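Local coordinates for Alpha/beta hydrolase fold-3 domain protein (Sulfolobus islandicus, PDB 5LK6) that probably hydrolyses carboxylic ester bonds, as a thermostable esterase or lipase of the alpha/beta hydrolase fold, at residues Y116-P119 / S120-D124; A157-V160 / A161-K165. All coordinates share one frame; numbering follows the deposited sequence.

How the contacts relate
Both contacts are local, each within one continuous run of chain, and their centres lie about 14 Å apart. Contact 1 comes first: it is the turn that leads from the loop after strand 104-108 into helix 120-133. Contact 2 follows in the last turns of helix 152-163, the helix that links the parallel neighbours 144-150 and 173-176 of the mixed central sheet. The two helices meet through Val-122, whose CG1 lies 3.6 Å from Leu-163 CD1 and 3.8 Å from Val-159 CG1. The start of helix 120-133 is thus joined to the end of the helix that probably follows the nucleophile elbow in this alpha/beta hydrolase fold.

Contact 1 (Y116-P119 / S120-D124)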
loop_
_atom_site.group_PDB
_atom_site.type_symbol
_atom_site.label_atom_id
_atom_site.label_comp_id
_atom_site.label_asym_id
_atom_site.label_seq_id
_atom_site.Cartn_x
_atom_site.Cartn_y
_atom_site.Cartn_z
ATOM N N TYR A 116 -12.945 -32.756 -0.888
ATOM C CA TYR A 116 -11.997 -32.896 -1.966
ATOM C C TYR A 116 -10.661 -32.439 -1.476
ATOM O O TYR A 116 -10.454 -31.282 -1.050
ATOM C CB TYR A 116 -12.422 -32.093 -3.232
ATOM C CG TYR A 116 -13.788 -32.463 -3.697
ATOM C CD1 TYR A 116 -13.994 -33.596 -4.512
ATOM C CD2 TYR A 116 -14.902 -31.734 -3.260
ATOM C CE1 TYR A 116 -15.278 -33.970 -4.905
ATOM C CE2 TYR A 116 -16.191 -32.105 -3.628
ATOM C CZ TYR A 116 -16.364 -33.210 -4.449
ATOM O OH TYR A 116 -17.620 -33.538 -4.796
ATOM N N LYS A 117 -9.720 -33.344 -1.602
ATOM C CA LYS A 117 -8.381 -33.159 -1.080
ATOM C C LYS A 117 -7.511 -32.524 -2.137
ATOM O O LYS A 117 -7.812 -32.553 -3.293
ATOM C CB LYS A 117 -7.768 -34.515 -0.713
ATOM C CG LYS A 117 -8.627 -35.419 0.178
ATOM C CD LYS A 117 -8.662 -34.946 1.608
ATOM C CE LYS A 117 -9.421 -35.923 2.461
ATOM N NZ LYS A 117 -9.975 -35.189 3.638
ATOM N N PHE A 118 -6.394 -31.999 -1.695
ATOM C CA PHE A 118 -5.323 -31.594 -2.548
ATOM C C PHE A 118 -5.008 -32.724 -3.545
ATOM O O PHE A 118 -4.981 -33.898 -3.153
ATOM C CB PHE A 118 -4.117 -31.275 -1.677
ATOM C CG PHE A 118 -2.858 -31.046 -2.447
ATOM C CD1 PHE A 118 -2.031 -32.101 -2.781
ATOM C CD2 PHE A 118 -2.466 -29.741 -2.796
ATOM C CE1 PHE A 118 -0.860 -31.862 -3.471
ATOM C CE2 PHE A 118 -1.325 -29.501 -3.514
ATOM C CZ PHE A 118 -0.516 -30.555 -3.831
ATOM N N PRO A 119 -4.766 -32.415 -4.828
ATOM C CA PRO A 119 -4.665 -31.081 -5.408
ATOM C C PRO A 119 -5.942 -30.587 -6.113
ATOM O O PRO A 119 -5.855 -29.825 -7.104
ATOM C CB PRO A 119 -3.571 -31.281 -6.416
ATOM C CG PRO A 119 -3.855 -32.631 -6.944
ATOM C CD PRO A 119 -4.301 -33.446 -5.762
ATOM N N SER A 120 -7.120 -30.959 -5.609
ATOM C CA SER A 120 -8.378 -30.621 -6.291
ATOM C C SER A 120 -8.600 -29.105 -6.431
ATOM O O SER A 120 -8.898 -28.647 -7.522
ATOM C CB SER A 120 -9.608 -31.236 -5.596
ATOM O OG SER A 120 -9.453 -32.597 -5.312
ATOM N N ALA A 121 -8.459 -28.343 -5.349
ATOM C CA ALA A 121 -8.557 -26.897 -5.401
ATOM C C ALA A 121 -7.622 -26.259 -6.438
ATOM O O ALA A 121 -7.962 -25.211 -7.005
ATOM C CB ALA A 121 -8.267 -26.303 -4.054
ATOM N N VAL A 122 -6.456 -26.860 -6.660
ATOM C CA VAL A 122 -5.465 -26.284 -7.564
ATOM C C VAL A 122 -5.945 -26.532 -8.972
ATOM O O VAL A 122 -5.966 -25.613 -9.798
ATOM C CB VAL A 122 -4.073 -26.955 -7.408
ATOM C CG1 VAL A 122 -3.114 -26.589 -8.534
ATOM C CG2 VAL A 122 -3.454 -26.627 -6.040
ATOM N N ILE A 123 -6.314 -27.790 -9.237
ATOM C CA ILE A 123 -6.797 -28.174 -10.544
ATOM C C ILE A 123 -8.040 -27.378 -10.975
ATOM O O ILE A 123 -8.093 -26.927 -12.106
ATOM C CB ILE A 123 -7.056 -29.676 -10.632
ATOM C CG1 ILE A 123 -5.716 -30.449 -10.559
ATOM C CG2 ILE A 123 -7.776 -30.009 -11.945
ATOM C CD1 ILE A 123 -5.917 -31.923 -10.240
ATOM N N ASP A 124 -9.003 -27.171 -10.080
ATOM C CA ASP A 124 -10.125 -26.293 -10.392
ATOM C C ASP A 124 -9.693 -24.847 -10.689
ATOM O O ASP A 124 -10.171 -24.228 -11.649
ATOM C CB ASP A 124 -11.157 -26.295 -9.257
ATOM C CG ASP A 124 -11.918 -27.624 -9.132
ATOM O OD1 ASP A 124 -11.673 -28.553 -9.939
ATOM O OD2 ASP A 124 -12.780 -27.733 -8.223
HETATM O O HOH W 1 -9.545 -29.199 -2.751
#
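Tyr-116 to Pro-119 turn into helix 120-133 through a cis peptide bond before Pro-119, the N-cap residue, and the backbone N of Ser-120 bonds back to Lys-117 O at 2.9 Å. The same carbonyl is gripped a second time by the side chain of Ser-120. With its hydroxyl anti to its own carbonyl carbon (chi1 -49°), Ser-120 OG donates to Lys-117 O at 2.6 Å, in the carbonyl plane, whereas the backbone donor is tilted 16° from it. Tyr-116 CB lies beside this hydroxyl while its phenol ring extends off past the helix start.

Pro-119 O accepts the first helical bond: Ile-123 N donates to it almost straight over 3.0 Å, and Val-122 N adds a weak bond to the same oxygen. The pyrrolidine and Ile-123 run side by side in the same direction, CG of Pro-119 standing 4.0 Å from CD1 of Ile-123. Pro-119 CB also sits over the centre of one face of the Phe-118 ring, 3.8 Å above its plane. Phe-118 is buried, and its ring meets Tyr-210 of helix 200-210 edge-to-face. A water bridges loop and helix, donating to Tyr-116 O and accepting from Ala-121 N at 2.9 Å.

The amide N-H groups of the first helical turn are thereby taken up by loop carbonyls, directly for Ser-120 and through the water for Ala-121. The bond from Ser-120 OG probably fixes the rotation of the hydroxyl, while the two donors of Ser-120 together satisfy Lys-117 O and tie this carbonyl, just ahead of the cis-proline, to the first residue of the helix.

Contact 2 (A157-V160 / A161-K165); sequences AAVV and ALLSK
Val-159 and Leu-163, one turn apart near the C-terminal end of helix 152-163, lie side by side and point the same way, with Val-159 CG1 4.0 Å from Leu-163 CD1. The helix is the crossover of a beta-alpha-beta unit between strands 144-150 and 173-176 and, in this alpha/beta hydrolase fold, probably follows the nucleophile elbow. Val-159 puts CG1 anti to its backbone N (chi1 171°), and Leu-163 reaches back to meet it with CG anti to its carbonyl carbon; this face of the helix packs on helix 120-133.

The tight side is made of small, buried residues: Ala-157 and Ala-158 rest on Leu-175 of strand 173-176, and Ala-161 touches Gln-173. Along the backbone the helical ladder continues, Ala-161 N to Ala-157 O at 3.1 Å and Leu-162 N to Ala-158 O at 3.2 Å; Leu-163 N to Val-159 O is nearly straight, with an N-H...O angle of 176°. Looser by comparison are Leu-162 and Leu-163, both partly exposed. Beyond them Lys-165 is the exposed end, its amine in a salt bridge with Asp-229.

Toward the end of the helix the ladder weakens, for Ser-164 N makes only a weak bond to Val-160 O. Ser-164, a buried residue, reinforces it with its hydroxyl. An alanine here would remove that hydroxyl, and Val-160 O would probably be left with the weak amide bond as its remaining tie to this residue. Ser-164 OG donates to Val-160 O at 2.8 Å, coming from above the carbonyl plane, 41° out of it.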
loop_
_atom_site.group_PDB
_atom_site.type_symbol
_atom_site.label_atom_id
_atom_site.label_comp_id
_atom_site.label_asym_id
_atom_site.label_seq_id
_atom_site.Cartn_x
_atom_site.Cartn_y
_atom_site.Cartn_z
ATOM N N ALA A 157 -3.559 -18.887 -6.257
ATOM C CA ALA A 157 -3.120 -17.882 -7.211
ATOM C C ALA A 157 -1.658 -18.042 -7.590
ATOM O O ALA A 157 -1.311 -17.984 -8.782
ATOM C CB ALA A 157 -3.358 -16.500 -6.657
ATOM N N ALA A 158 -0.793 -18.243 -6.597
ATOM C CA ALA A 158 0.632 -18.302 -6.893
ATOM C C ALA A 158 0.930 -19.580 -7.643
ATOM O O ALA A 158 1.740 -19.581 -8.579
ATOM C CB ALA A 158 1.476 -18.206 -5.637
ATOM N N VAL A 159 0.265 -20.664 -7.227
ATOM C CA VAL A 159 0.463 -21.959 -7.864
ATOM C C VAL A 159 -0.062 -21.949 -9.298
ATOM O O VAL A 159 0.634 -22.383 -10.204
ATOM C CB VAL A 159 -0.150 -23.079 -7.037
ATOM C CG1 VAL A 159 -0.144 -24.396 -7.816
ATOM C CG2 VAL A 159 0.650 -23.219 -5.733
ATOM N N VAL A 160 -1.258 -21.426 -9.495
ATOM C CA VAL A 160 -1.762 -21.226 -10.843
ATOM C C VAL A 160 -0.775 -20.492 -11.788
ATOM O O VAL A 160 -0.580 -20.918 -12.920
ATOM C CB VAL A 160 -3.089 -20.468 -10.852
ATOM C CG1 VAL A 160 -3.405 -20.059 -12.288
ATOM C CG2 VAL A 160 -4.217 -21.356 -10.296
ATOM N N ALA A 161 -0.157 -19.422 -11.306
ATOM C CA ALA A 161 0.801 -18.654 -12.091
ATOM C C ALA A 161 1.996 -19.465 -12.489
ATOM O O ALA A 161 2.531 -19.282 -13.575
ATOM C CB ALA A 161 1.276 -17.409 -11.347
ATOM N N LEU A 162 2.471 -20.281 -11.577
ATOM C CA LEU A 162 3.524 -21.235 -11.859
ATOM C C LEU A 162 3.129 -22.250 -12.946
ATOM O O LEU A 162 3.852 -22.419 -13.929
ATOM C CB LEU A 162 3.911 -21.964 -10.579
ATOM C CG LEU A 162 5.013 -21.295 -9.771
ATOM C CD1 LEU A 162 4.967 -21.690 -8.279
ATOM C CD2 LEU A 162 6.356 -21.649 -10.413
ATOM N N LEU A 163 1.999 -22.929 -12.739
ATOM C CA LEU A 163 1.439 -23.881 -13.704
ATOM C C LEU A 163 1.148 -23.293 -15.097
ATOM O O LEU A 163 1.038 -24.027 -16.059
ATOM C CB LEU A 163 0.111 -24.410 -13.149
ATOM C CG LEU A 163 0.195 -25.382 -11.944
ATOM C CD1 LEU A 163 -1.184 -25.753 -11.402
ATOM C CD2 LEU A 163 0.994 -26.613 -12.316
ATOM N N SER A 164 0.975 -21.978 -15.156
ATOM C CA SER A 164 0.667 -21.242 -16.360
ATOM C C SER A 164 1.880 -20.793 -17.119
ATOM O O SER A 164 1.710 -20.313 -18.231
ATOM C CB SER A 164 -0.135 -19.986 -16.019
ATOM O OG SER A 164 -1.423 -20.324 -15.553
ATOM N N LYS A 165 3.085 -20.938 -16.568
ATOM C CA LYS A 165 4.304 -20.531 -17.266
ATOM C C LYS A 165 4.438 -21.244 -18.635
ATOM O O LYS A 165 4.365 -22.448 -18.684
ATOM C CB LYS A 165 5.529 -20.810 -16.389
ATOM C CG LYS A 165 6.772 -20.019 -16.759
ATOM C CD LYS A 165 8.009 -20.495 -16.001
ATOM C CE LYS A 165 9.215 -20.350 -16.926
ATOM N NZ LYS A 165 10.487 -20.737 -16.258
#